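PDB 3TQM: ribosome-associated factor Y from Coxiella burnetii, which probably binds ribosomes, associating with 100S ribosome dimers, and helps keep them in a hibernating, translationally inactive state. Local coordinates for residues I3-Q8 and I39-N44; I27-D32 and Q84-K89; K48-N53 and Y71-L76; A63-D68 and M78-T83. One frame throughout, in Å; residues are numbered along the deposited sequence. Where two conformers were deposited one is given.

Interaction 1: residues I3-Q8 and I39-N44; sequences IQMTGQ and IIFHIN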
# COMPACT_ATOMS: atom_id res chain seq x y z
N ILE A 3 5.93 -3.13 8.31
CA ILE A 3 5.26 -3.51 7.08
C ILE A 3 5.05 -5.02 6.98
O ILE A 3 6.01 -5.79 7.04
CB ILE A 3 6.04 -3.04 5.85
CG1 ILE A 3 6.10 -1.51 5.80
CG2 ILE A 3 5.42 -3.59 4.57
CD1 ILE A 3 6.88 -0.97 4.63
N GLN A 4 3.80 -5.43 6.84
CA GLN A 4 3.48 -6.84 6.62
C GLN A 4 2.84 -7.02 5.25
O GLN A 4 1.95 -6.27 4.87
CB GLN A 4 2.55 -7.36 7.71
CG GLN A 4 2.21 -8.84 7.57
CD GLN A 4 1.22 -9.32 8.62
OE1 GLN A 4 0.86 -8.57 9.53
NE2 GLN A 4 0.78 -10.56 8.50
N MSE A 5 3.30 -8.03 4.51
CA MSE A 5 2.78 -8.28 3.17
C MSE A 5 2.24 -9.70 3.03
O MSE A 5 2.90 -10.68 3.39
CB MSE A 5 3.85 -8.04 2.11
CG MSE A 5 4.46 -6.65 2.15
SE MSE A 5 5.46 -6.26 0.52
CE MSE A 5 6.33 -4.60 1.09
N THR A 6 1.03 -9.82 2.50
CA THR A 6 0.40 -11.11 2.31
C THR A 6 -0.04 -11.30 0.86
O THR A 6 -0.74 -10.46 0.29
CB THR A 6 -0.83 -11.27 3.22
OG1 THR A 6 -0.45 -11.07 4.59
CG2 THR A 6 -1.43 -12.67 3.05
N GLY A 7 0.40 -12.40 0.25
CA GLY A 7 -0.05 -12.76 -1.08
C GLY A 7 -1.21 -13.72 -0.98
O GLY A 7 -1.08 -14.83 -0.48
N GLN A 8 -2.38 -13.29 -1.45
CA GLN A 8 -3.55 -14.14 -1.41
C GLN A 8 -3.77 -14.81 -2.77
O GLN A 8 -4.34 -14.21 -3.68
CB GLN A 8 -4.80 -13.35 -1.01
CG GLN A 8 -6.00 -14.23 -0.75
CD GLN A 8 -7.31 -13.47 -0.88
OE1 GLN A 8 -7.37 -12.44 -1.55
NE2 GLN A 8 -8.36 -13.98 -0.25
N ILE A 39 -0.14 -4.94 3.77
CA ILE A 39 -0.43 -4.96 2.34
C ILE A 39 -0.85 -6.35 1.88
O ILE A 39 -0.28 -7.35 2.30
CB ILE A 39 0.80 -4.52 1.52
CG1 ILE A 39 1.21 -3.10 1.90
CG2 ILE A 39 0.52 -4.60 0.03
CD1 ILE A 39 2.39 -2.61 1.13
N ILE A 40 -1.86 -6.39 1.02
CA ILE A 40 -2.36 -7.65 0.50
C ILE A 40 -2.43 -7.65 -1.02
O ILE A 40 -3.18 -6.88 -1.63
CB ILE A 40 -3.75 -7.98 1.08
CG1 ILE A 40 -3.67 -8.08 2.60
CG2 ILE A 40 -4.28 -9.28 0.49
CD1 ILE A 40 -4.94 -8.56 3.25
N PHE A 41 -1.61 -8.50 -1.64
CA PHE A 41 -1.61 -8.66 -3.09
C PHE A 41 -2.59 -9.76 -3.48
O PHE A 41 -2.73 -10.76 -2.78
CB PHE A 41 -0.21 -9.03 -3.58
CG PHE A 41 0.83 -7.99 -3.29
CD1 PHE A 41 1.47 -7.95 -2.06
CD2 PHE A 41 1.18 -7.05 -4.24
CE1 PHE A 41 2.43 -7.00 -1.79
CE2 PHE A 41 2.14 -6.09 -3.98
CZ PHE A 41 2.77 -6.07 -2.75
N HIS A 42 -3.29 -9.56 -4.59
CA HIS A 42 -4.14 -10.61 -5.12
C HIS A 42 -4.56 -10.32 -6.55
O HIS A 42 -4.58 -9.17 -6.98
CB HIS A 42 -5.36 -10.85 -4.22
CG HIS A 42 -6.09 -9.61 -3.83
ND1 HIS A 42 -5.56 -8.67 -2.97
CD2 HIS A 42 -7.33 -9.16 -4.16
CE1 HIS A 42 -6.43 -7.69 -2.80
NE2 HIS A 42 -7.51 -7.96 -3.51
N ILE A 43 -4.86 -11.38 -7.27
CA ILE A 43 -5.26 -11.27 -8.67
C ILE A 43 -6.66 -11.86 -8.89
O ILE A 43 -7.00 -12.91 -8.35
CB ILE A 43 -4.24 -11.93 -9.63
CG1 ILE A 43 -4.47 -13.43 -9.75
CG2 ILE A 43 -2.81 -11.62 -9.17
CD1 ILE A 43 -5.11 -13.84 -11.07
N ASN A 44 -7.46 -11.15 -9.67
CA ASN A 44 -8.77 -11.64 -10.07
C ASN A 44 -8.86 -11.65 -11.59
O ASN A 44 -9.21 -10.65 -12.21
CB ASN A 44 -9.88 -10.79 -9.46
CG ASN A 44 -11.26 -11.39 -9.68
OD1 ASN A 44 -11.51 -12.04 -10.70
ND2 ASN A 44 -12.17 -11.16 -8.74

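Interaction 2: residues I27-D32 and Q84-K89; sequences IQPCRD and QLSKYK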
# COMPACT_ATOMS: atom_id res chain seq x y z
N ILE A 27 6.68 7.50 1.12
CA ILE A 27 5.34 8.07 1.18
C ILE A 27 5.22 9.23 2.17
O ILE A 27 5.89 9.26 3.20
CB ILE A 27 4.28 7.00 1.51
CG1 ILE A 27 2.89 7.50 1.11
CG2 ILE A 27 4.32 6.64 2.98
CD1 ILE A 27 1.82 6.47 1.31
N GLN A 28 4.37 10.20 1.83
CA GLN A 28 4.15 11.37 2.66
C GLN A 28 2.84 12.02 2.26
O GLN A 28 2.32 11.76 1.17
CB GLN A 28 5.31 12.35 2.52
CG GLN A 28 6.01 12.29 1.18
CD GLN A 28 6.52 13.65 0.74
OE1 GLN A 28 7.59 14.10 1.16
NE2 GLN A 28 5.74 14.31 -0.11
N PRO A 29 2.29 12.90 3.12
CA PRO A 29 2.88 13.35 4.39
C PRO A 29 2.61 12.41 5.56
O PRO A 29 1.91 11.40 5.42
CB PRO A 29 2.18 14.68 4.63
CG PRO A 29 0.83 14.49 4.03
CD PRO A 29 1.03 13.60 2.82
N CYS A 30 3.19 12.74 6.71
CA CYS A 30 2.90 12.06 7.97
C CYS A 30 3.31 10.58 8.00
O CYS A 30 2.71 9.78 8.73
CB CYS A 30 1.41 12.20 8.32
SG CYS A 30 0.86 13.92 8.53
N ARG A 31 4.33 10.23 7.23
CA ARG A 31 4.79 8.84 7.18
C ARG A 31 5.28 8.36 8.54
O ARG A 31 5.06 7.21 8.91
CB ARG A 31 5.90 8.68 6.14
CG ARG A 31 6.44 7.26 6.05
CD ARG A 31 7.54 7.14 5.00
NE ARG A 31 8.71 7.95 5.32
CZ ARG A 31 9.14 8.97 4.58
NH1 ARG A 31 8.50 9.31 3.47
NH2 ARG A 31 10.23 9.65 4.94
N ASP A 32 5.95 9.23 9.27
CA ASP A 32 6.55 8.84 10.54
C ASP A 32 5.52 8.68 11.66
O ASP A 32 5.87 8.30 12.78
CB ASP A 32 7.66 9.80 10.95
CG ASP A 32 8.92 9.60 10.13
OD1 ASP A 32 9.74 8.73 10.50
OD2 ASP A 32 9.10 10.31 9.11
N GLN A 84 -4.95 10.09 0.92
CA GLN A 84 -5.61 9.83 2.20
C GLN A 84 -4.80 10.35 3.38
O GLN A 84 -5.37 10.78 4.39
CB GLN A 84 -5.89 8.33 2.36
CG GLN A 84 -6.97 7.81 1.43
CD GLN A 84 -8.24 8.62 1.51
OE1 GLN A 84 -8.79 9.04 0.49
NE2 GLN A 84 -8.73 8.85 2.73
N LEU A 85 -3.48 10.33 3.25
CA LEU A 85 -2.60 10.88 4.28
C LEU A 85 -2.70 12.40 4.32
O LEU A 85 -2.62 13.00 5.38
CB LEU A 85 -1.15 10.44 4.04
CG LEU A 85 -0.80 9.01 4.47
CD1 LEU A 85 0.49 8.54 3.82
CD2 LEU A 85 -0.70 8.92 5.99
N SER A 86 -2.88 13.02 3.16
CA SER A 86 -3.02 14.47 3.10
C SER A 86 -4.32 14.94 3.74
O SER A 86 -4.38 16.01 4.33
CB SER A 86 -2.90 14.99 1.67
OG SER A 86 -1.55 14.96 1.23
N LYS A 87 -5.38 14.14 3.61
CA LYS A 87 -6.64 14.43 4.28
C LYS A 87 -6.47 14.27 5.79
O LYS A 87 -6.93 15.10 6.57
CB LYS A 87 -7.76 13.52 3.77
CG LYS A 87 -8.21 13.81 2.35
CD LYS A 87 -9.36 12.91 1.94
CE LYS A 87 -9.86 13.27 0.55
NZ LYS A 87 -10.96 12.36 0.09
N TYR A 88 -5.81 13.19 6.19
CA TYR A 88 -5.49 12.95 7.58
C TYR A 88 -4.79 14.16 8.18
O TYR A 88 -5.18 14.67 9.23
CB TYR A 88 -4.60 11.71 7.71
CG TYR A 88 -3.87 11.59 9.03
CD1 TYR A 88 -4.49 11.02 10.13
CD2 TYR A 88 -2.57 12.04 9.17
CE1 TYR A 88 -3.84 10.91 11.34
CE2 TYR A 88 -1.90 11.94 10.37
CZ TYR A 88 -2.54 11.37 11.45
OH TYR A 88 -1.88 11.26 12.65
N LYS A 89 -3.74 14.63 7.50
CA LYS A 89 -2.99 15.79 7.95
C LYS A 89 -3.86 17.04 8.00
O LYS A 89 -3.74 17.85 8.90
CB LYS A 89 -1.78 16.02 7.03
CG LYS A 89 -0.94 17.23 7.40
CD LYS A 89 0.18 17.42 6.40
CE LYS A 89 1.07 18.60 6.77
NZ LYS A 89 2.16 18.79 5.78

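Interaction 3: residues K48-N53 and Y71-L76; sequences KIVDAN and YKTVDL. With SO4 (sulfate ion), chain E.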
# COMPACT_ATOMS: atom_id res chain seq x y z
N LYS A 48 -4.86 -7.09 -11.35
CA LYS A 48 -3.81 -7.18 -10.35
C LYS A 48 -4.11 -6.21 -9.22
O LYS A 48 -3.62 -5.08 -9.21
CB LYS A 48 -2.45 -6.83 -10.97
CG LYS A 48 -2.06 -7.70 -12.15
CD LYS A 48 -2.12 -9.17 -11.79
CE LYS A 48 -1.53 -10.04 -12.90
NZ LYS A 48 -2.22 -9.80 -14.20
N ILE A 49 -4.92 -6.66 -8.26
CA ILE A 49 -5.33 -5.80 -7.15
C ILE A 49 -4.32 -5.76 -6.01
O ILE A 49 -3.80 -6.80 -5.58
CB ILE A 49 -6.68 -6.25 -6.57
CG1 ILE A 49 -7.77 -6.24 -7.65
CG2 ILE A 49 -7.08 -5.37 -5.40
CD1 ILE A 49 -7.95 -7.56 -8.34
N VAL A 50 -4.04 -4.56 -5.52
CA VAL A 50 -3.22 -4.40 -4.31
C VAL A 50 -4.00 -3.58 -3.28
O VAL A 50 -4.51 -2.50 -3.58
CB VAL A 50 -1.87 -3.72 -4.62
CG1 VAL A 50 -1.06 -3.56 -3.34
CG2 VAL A 50 -1.09 -4.54 -5.63
N ASP A 51 -4.11 -4.11 -2.07
CA ASP A 51 -4.88 -3.49 -1.01
C ASP A 51 -3.98 -3.17 0.19
O ASP A 51 -3.03 -3.89 0.47
CB ASP A 51 -6.03 -4.41 -0.59
CG ASP A 51 -7.03 -3.73 0.33
OD1 ASP A 51 -6.94 -2.50 0.52
OD2 ASP A 51 -7.93 -4.43 0.84
N ALA A 52 -4.28 -2.07 0.88
CA ALA A 52 -3.44 -1.62 1.98
C ALA A 52 -4.24 -1.13 3.19
O ALA A 52 -5.23 -0.42 3.05
CB ALA A 52 -2.49 -0.53 1.50
N ASN A 53 -3.79 -1.53 4.38
CA ASN A 53 -4.38 -1.07 5.63
C ASN A 53 -3.31 -0.36 6.47
O ASN A 53 -2.36 -0.98 6.94
CB ASN A 53 -4.98 -2.24 6.41
CG ASN A 53 -5.47 -1.85 7.79
OD1 ASN A 53 -4.74 -1.98 8.77
ND2 ASN A 53 -6.71 -1.38 7.88
N TYR A 71 3.10 -4.29 -10.55
CA TYR A 71 4.02 -3.19 -10.27
C TYR A 71 3.33 -1.85 -10.48
O TYR A 71 3.50 -0.92 -9.68
CB TYR A 71 5.27 -3.30 -11.15
CG TYR A 71 6.23 -4.39 -10.72
CD1 TYR A 71 7.33 -4.09 -9.93
CD2 TYR A 71 6.03 -5.70 -11.12
CE1 TYR A 71 8.22 -5.08 -9.55
CE2 TYR A 71 6.92 -6.70 -10.73
CZ TYR A 71 8.00 -6.38 -9.95
OH TYR A 71 8.88 -7.37 -9.56
N LYS A 72 2.56 -1.74 -11.56
CA LYS A 72 1.82 -0.53 -11.85
C LYS A 72 0.75 -0.27 -10.79
O LYS A 72 0.48 0.87 -10.43
CB LYS A 72 1.17 -0.62 -13.23
CG LYS A 72 0.64 0.70 -13.76
CD LYS A 72 -0.09 0.53 -15.07
CE LYS A 72 -0.41 1.88 -15.70
NZ LYS A 72 -1.12 2.78 -14.75
N THR A 73 0.15 -1.35 -10.29
CA THR A 73 -0.88 -1.25 -9.26
C THR A 73 -0.32 -0.65 -7.97
O THR A 73 -0.94 0.21 -7.36
CB THR A 73 -1.50 -2.62 -8.94
OG1 THR A 73 -2.02 -3.20 -10.14
CG2 THR A 73 -2.62 -2.47 -7.93
N VAL A 74 0.85 -1.13 -7.56
CA VAL A 74 1.51 -0.61 -6.37
C VAL A 74 1.66 0.90 -6.48
O VAL A 74 1.33 1.64 -5.56
CB VAL A 74 2.90 -1.24 -6.17
CG1 VAL A 74 3.70 -0.45 -5.14
CG2 VAL A 74 2.77 -2.70 -5.75
N ASP A 75 2.16 1.34 -7.63
CA ASP A 75 2.36 2.76 -7.90
C ASP A 75 1.05 3.52 -7.71
O ASP A 75 1.04 4.60 -7.10
CB ASP A 75 2.88 2.96 -9.32
CG ASP A 75 3.69 4.23 -9.47
OD1 ASP A 75 4.94 4.15 -9.44
OD2 ASP A 75 3.08 5.31 -9.60
N LEU A 76 -0.04 2.97 -8.22
CA LEU A 76 -1.35 3.59 -8.10
C LEU A 76 -1.80 3.68 -6.64
O LEU A 76 -2.34 4.71 -6.21
CB LEU A 76 -2.39 2.83 -8.93
CG LEU A 76 -2.58 3.25 -10.39
CD1 LEU A 76 -1.24 3.37 -11.11
CD2 LEU A 76 -3.49 2.26 -11.11
S SO4 E . 6.56 -10.95 -10.97
O1 SO4 E . 6.57 -9.94 -9.92
O2 SO4 E . 7.81 -10.89 -11.73
O3 SO4 E . 6.43 -12.27 -10.37
O4 SO4 E . 5.44 -10.71 -11.87

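Interaction 4: residues A63-D68 and M78-T83; sequences AQAESD and MHKLET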
# COMPACT_ATOMS: atom_id res chain seq x y z
N ALA A 63 -7.03 1.57 1.56
CA ALA A 63 -7.00 1.95 0.15
C ALA A 63 -6.78 0.74 -0.75
O ALA A 63 -6.07 -0.19 -0.38
CB ALA A 63 -5.92 3.00 -0.09
N GLN A 64 -7.39 0.77 -1.93
CA GLN A 64 -7.26 -0.32 -2.89
C GLN A 64 -7.11 0.20 -4.32
O GLN A 64 -7.77 1.18 -4.70
CB GLN A 64 -8.46 -1.26 -2.81
CG GLN A 64 -8.32 -2.52 -3.64
CD GLN A 64 -9.61 -3.31 -3.75
OE1 GLN A 64 -10.61 -2.81 -4.27
NE2 GLN A 64 -9.60 -4.54 -3.24
N ALA A 65 -6.26 -0.44 -5.10
CA ALA A 65 -6.08 -0.09 -6.51
C ALA A 65 -5.87 -1.35 -7.34
O ALA A 65 -5.59 -2.41 -6.79
CB ALA A 65 -4.89 0.86 -6.67
N GLU A 66 -6.01 -1.22 -8.65
CA GLU A 66 -5.89 -2.37 -9.54
C GLU A 66 -5.46 -1.97 -10.95
O GLU A 66 -5.65 -0.83 -11.37
CB GLU A 66 -7.22 -3.14 -9.60
CG GLU A 66 -8.33 -2.41 -10.34
CD GLU A 66 -9.62 -3.20 -10.39
OE1 GLU A 66 -10.03 -3.75 -9.35
OE2 GLU A 66 -10.23 -3.28 -11.48
N SER A 67 -4.89 -2.92 -11.67
CA SER A 67 -4.48 -2.73 -13.06
C SER A 67 -4.06 -4.07 -13.63
O SER A 67 -4.20 -5.10 -12.99
CB SER A 67 -3.34 -1.72 -13.15
OG SER A 67 -2.15 -2.23 -12.54
N ASP A 68 -3.55 -4.06 -14.86
CA ASP A 68 -3.13 -5.30 -15.51
C ASP A 68 -1.72 -5.69 -15.11
O ASP A 68 -1.20 -6.73 -15.52
CB ASP A 68 -3.21 -5.15 -17.03
CG ASP A 68 -2.43 -3.95 -17.54
OD1 ASP A 68 -1.53 -3.48 -16.81
OD2 ASP A 68 -2.72 -3.49 -18.66
N MSE A 78 -0.03 3.90 -4.02
CA MSE A 78 0.74 4.91 -3.31
C MSE A 78 0.09 6.29 -3.43
O MSE A 78 0.02 7.03 -2.45
CB MSE A 78 2.18 4.96 -3.83
CG MSE A 78 2.96 3.67 -3.67
SE MSE A 78 3.11 3.05 -1.81
CE MSE A 78 1.68 1.73 -1.82
N HIS A 79 -0.39 6.62 -4.63
CA HIS A 79 -1.06 7.90 -4.86
C HIS A 79 -2.34 8.00 -4.04
O HIS A 79 -2.65 9.05 -3.49
CB HIS A 79 -1.38 8.09 -6.34
CG HIS A 79 -0.17 8.24 -7.21
ND1 HIS A 79 0.63 9.36 -7.20
CD2 HIS A 79 0.37 7.40 -8.12
CE1 HIS A 79 1.61 9.20 -8.06
NE2 HIS A 79 1.48 8.02 -8.64
N LYS A 80 -3.08 6.90 -3.96
CA LYS A 80 -4.30 6.87 -3.15
C LYS A 80 -3.96 7.02 -1.67
O LYS A 80 -4.68 7.69 -0.93
CB LYS A 80 -5.07 5.57 -3.40
CG LYS A 80 -5.74 5.50 -4.76
CD LYS A 80 -6.71 4.33 -4.85
CE LYS A 80 -7.55 4.42 -6.12
NZ LYS A 80 -8.58 3.34 -6.19
N LEU A 81 -2.87 6.39 -1.24
CA LEU A 81 -2.42 6.52 0.14
C LEU A 81 -2.03 7.96 0.46
O LEU A 81 -2.47 8.52 1.47
CB LEU A 81 -1.24 5.58 0.42
CG LEU A 81 -1.53 4.10 0.59
CD1 LEU A 81 -0.29 3.38 1.09
CD2 LEU A 81 -2.69 3.88 1.55
N GLU A 82 -1.21 8.56 -0.39
CA GLU A 82 -0.77 9.93 -0.18
C GLU A 82 -1.95 10.88 -0.09
O GLU A 82 -1.98 11.77 0.76
CB GLU A 82 0.19 10.37 -1.29
CG GLU A 82 1.50 9.60 -1.31
CD GLU A 82 2.65 10.42 -1.85
OE1 GLU A 82 2.63 10.79 -3.04
OE2 GLU A 82 3.59 10.71 -1.07
N THR A 83 -2.92 10.69 -0.98
CA THR A 83 -4.16 11.46 -0.92
C THR A 83 -4.79 11.33 0.46
O THR A 83 -5.13 12.33 1.09
CB THR A 83 -5.17 10.99 -1.99
OG1 THR A 83 -4.62 11.20 -3.30
CG2 THR A 83 -6.47 11.76 -1.86

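Interaction 1: residues I3-Q8 and I39-N44
Gln4 O accepts a bond from the backbone N of Ile39 at 2.7 Å; its N-H...O angle of 169° is nearly straight, and it begins a ladder between two parallel strand segments whose directions differ by 19°. Met5, a selenomethionine, pairs with Ile39 (CA to CA 4.7 Å) and sends its side chain to the face that also carries Ile39 and Phe41. CG lies beside the backbone N (chi1 -56°) and the chain runs extended beyond it, which brings SE to the rim of the Phe41 ring, 3.9 Å from CE1. SE lies near the ring plane, making a Met-aromatic contact of the edge kind. Thr6 is held through both backbone groups: its N donates to Ile39 O at 2.8 Å, and its O accepts from Phe41 N at 2.9 Å. On the other face, with Ile40, Thr6 OG1 bonds His38 NE2. Past Gly7, Gln8 N reaches Phe41 O at 2.9 Å. Helix 14-24 connects the two strands and lies on the Met5-Ile39 face, where Arg17 touches Met5 and Thr20 and Leu24 touch Ile39. Neighbouring parallel strands joined through such a helix form a beta-alpha-beta crossover.

Interaction 2: residues I27-D32 and Q84-K89
Ile27 and Leu85 cross at about a right angle, their CD1 methyls 3.5 Å apart. Ile27 gets there because CG1 is anti to the backbone N (chi1 -161°), which carries the delta carbon across to the helix. Leu85 contributes the largest contact area from the helix. Besides Ile27 it meets the carbonyl of Pro29, whose O rests against CB at 3.5 Å and is nearly as close to both delta methyls, so the leucine wraps this oxygen with carbon.

The Pro29 ring, preceded by a cis peptide bond, lies against two side chains one turn apart on the helix. Its CD is 3.3 Å from Ser86 OG, whereas its CB is 3.8 Å from Lys89 CD, and CG touches both partners. The lysine chain is fully extended and passes the ring at a slant.

Cys30 points toward the helix and sets its sulfur against both Lys89 and Tyr88. SG is 3.7 Å from Lys89 CB and 3.9 Å from Tyr88 CE2. It lies 86° off the ring normal, practically in the ring plane: a sulfur-aromatic contact at the edge. The Tyr88 hydroxyl is held elsewhere, by Glu33 OE1. No hydrogen bond joins the segments; beyond the sulfur-aromatic approach the contact is van der Waals.

The loop after helix 14-24 is thereby laid against the C-terminal part of helix 70-89. Gln28 N is bonded to Glu82 OE2 one turn earlier, and Leu85 and Tyr88 also touch Leu56 of strand 47-56, while Ile61 and Ser59 of strand 59-65 meet Leu85 and Tyr88 respectively.

Interaction 3: residues K48-N53 and Y71-L76
Thr73 OG1 and Lys48 O approach to 2.6 Å, the main polar meeting of strand and helix. The same hydroxyl is also hydrogen-bonded to Ser67 OG and Asp69 O, so three oxygens surround it. OG1 stands beside the backbone N of Thr73 (chi1 -56°), which directs it at the strand backbone, while the methyl CG2 turns toward Val50, still close to Lys48 O (3.1 Å).

The apolar contacts run through that methyl. Thr73 CG2 lies 3.5 Å from Val50 CG2, and the two side chains meet at a slant; Val74 CG2 is more distant, 4.3 Å from the same valine methyl. The axes of the two segments approach to 7.8 Å at an angle of 36°. This is the close layering of an alpha/beta sandwich, in which helix 70-89 lies on a four-stranded mixed sheet, consistent with the beta-alpha-beta-beta-beta-alpha topology of the HPF/YfiA family. Phe41 of the adjacent strand and Leu77 of the helix also touch Val50.

Weaker polar contacts lie at the margins. Lys48 starts toward the helix, but its chain bends at chi2 and chi4, and NZ bonds Asp68 O weakly. At the helix start, a sulfate, probably from the crystallisation liquor, sits with O1 at the edge of the Tyr71 ring, 3.4 Å from CE2. Tyr71 OH bonds this oxygen weakly at 3.5 Å, and Ser13 OG also binds the ion.

Interaction 4: residues A63-D68 and M78-T83
One of the two outer strands of the sheet, 59-65, is covered by the next element, helix 70-89, and Ala63, Gln64 and Ala65 meet Lys80 and Leu81 there. The segment axes approach to 8.0 Å and run at 153°, close to antiparallel. Both alanines point toward the helix and bring only a methyl each. Ala63 CB sits 3.7 Å from Leu81 CD2 and 4.3 Å from Lys80 CB, so it touches two successive helical residues, and Ala65 CB lies 4.3 Å from Lys80 CD.

Strand 59-65 belongs to an antiparallel pair with strand 47-56: the backbones of Ala63 and Ala65 bond those of Ala52 and Val50. The Gln64 carbonyl between them faces the other way, to the edge of the sheet, where Lys80 takes it up. Lys80 NZ is 2.7 Å from Gln64 O, with a C=O...N angle of 161°, so the ammonium lies almost in line with the carbonyl. The long chain is extended beyond CG, and its last carbons pass close to the oxygen, with CD 3.3 Å from Gln64 O. The bond thus gives an edge-strand acceptor a charged donor from the helix.

The side chain of Gln64 starts away from the helix and touches Ile49 and Asp51. Leu81, with CG beside its backbone N (chi1 -76°), brings CD2 onto Ala63 and also packs on Leu24 of helix 14-24 and on Ile27.

Overall arrangement
Interaction 1 lies within the sheet, pairing strands 2-8 and 36-44; interactions 3 and 4 join helix 70-89 to strands 47-56 and 59-65, and interaction 2 joins that helix to the loop after helix 14-24. Interactions 3 and 4 follow interaction 1 along the chain and cross each other in sequence, with centres about 6 Å apart. Interaction 2 crosses interaction 1 along the chain and encloses 3 and 4; its centre lies about 22 Å from that of interaction 1, on the opposite side of the chain's centre. Backbone bonds from Ile40 and His42 to Asp51 and Ile49 link interactions 1 and 3. The result is a compact single domain whose C-terminal helix meets two strands and that loop.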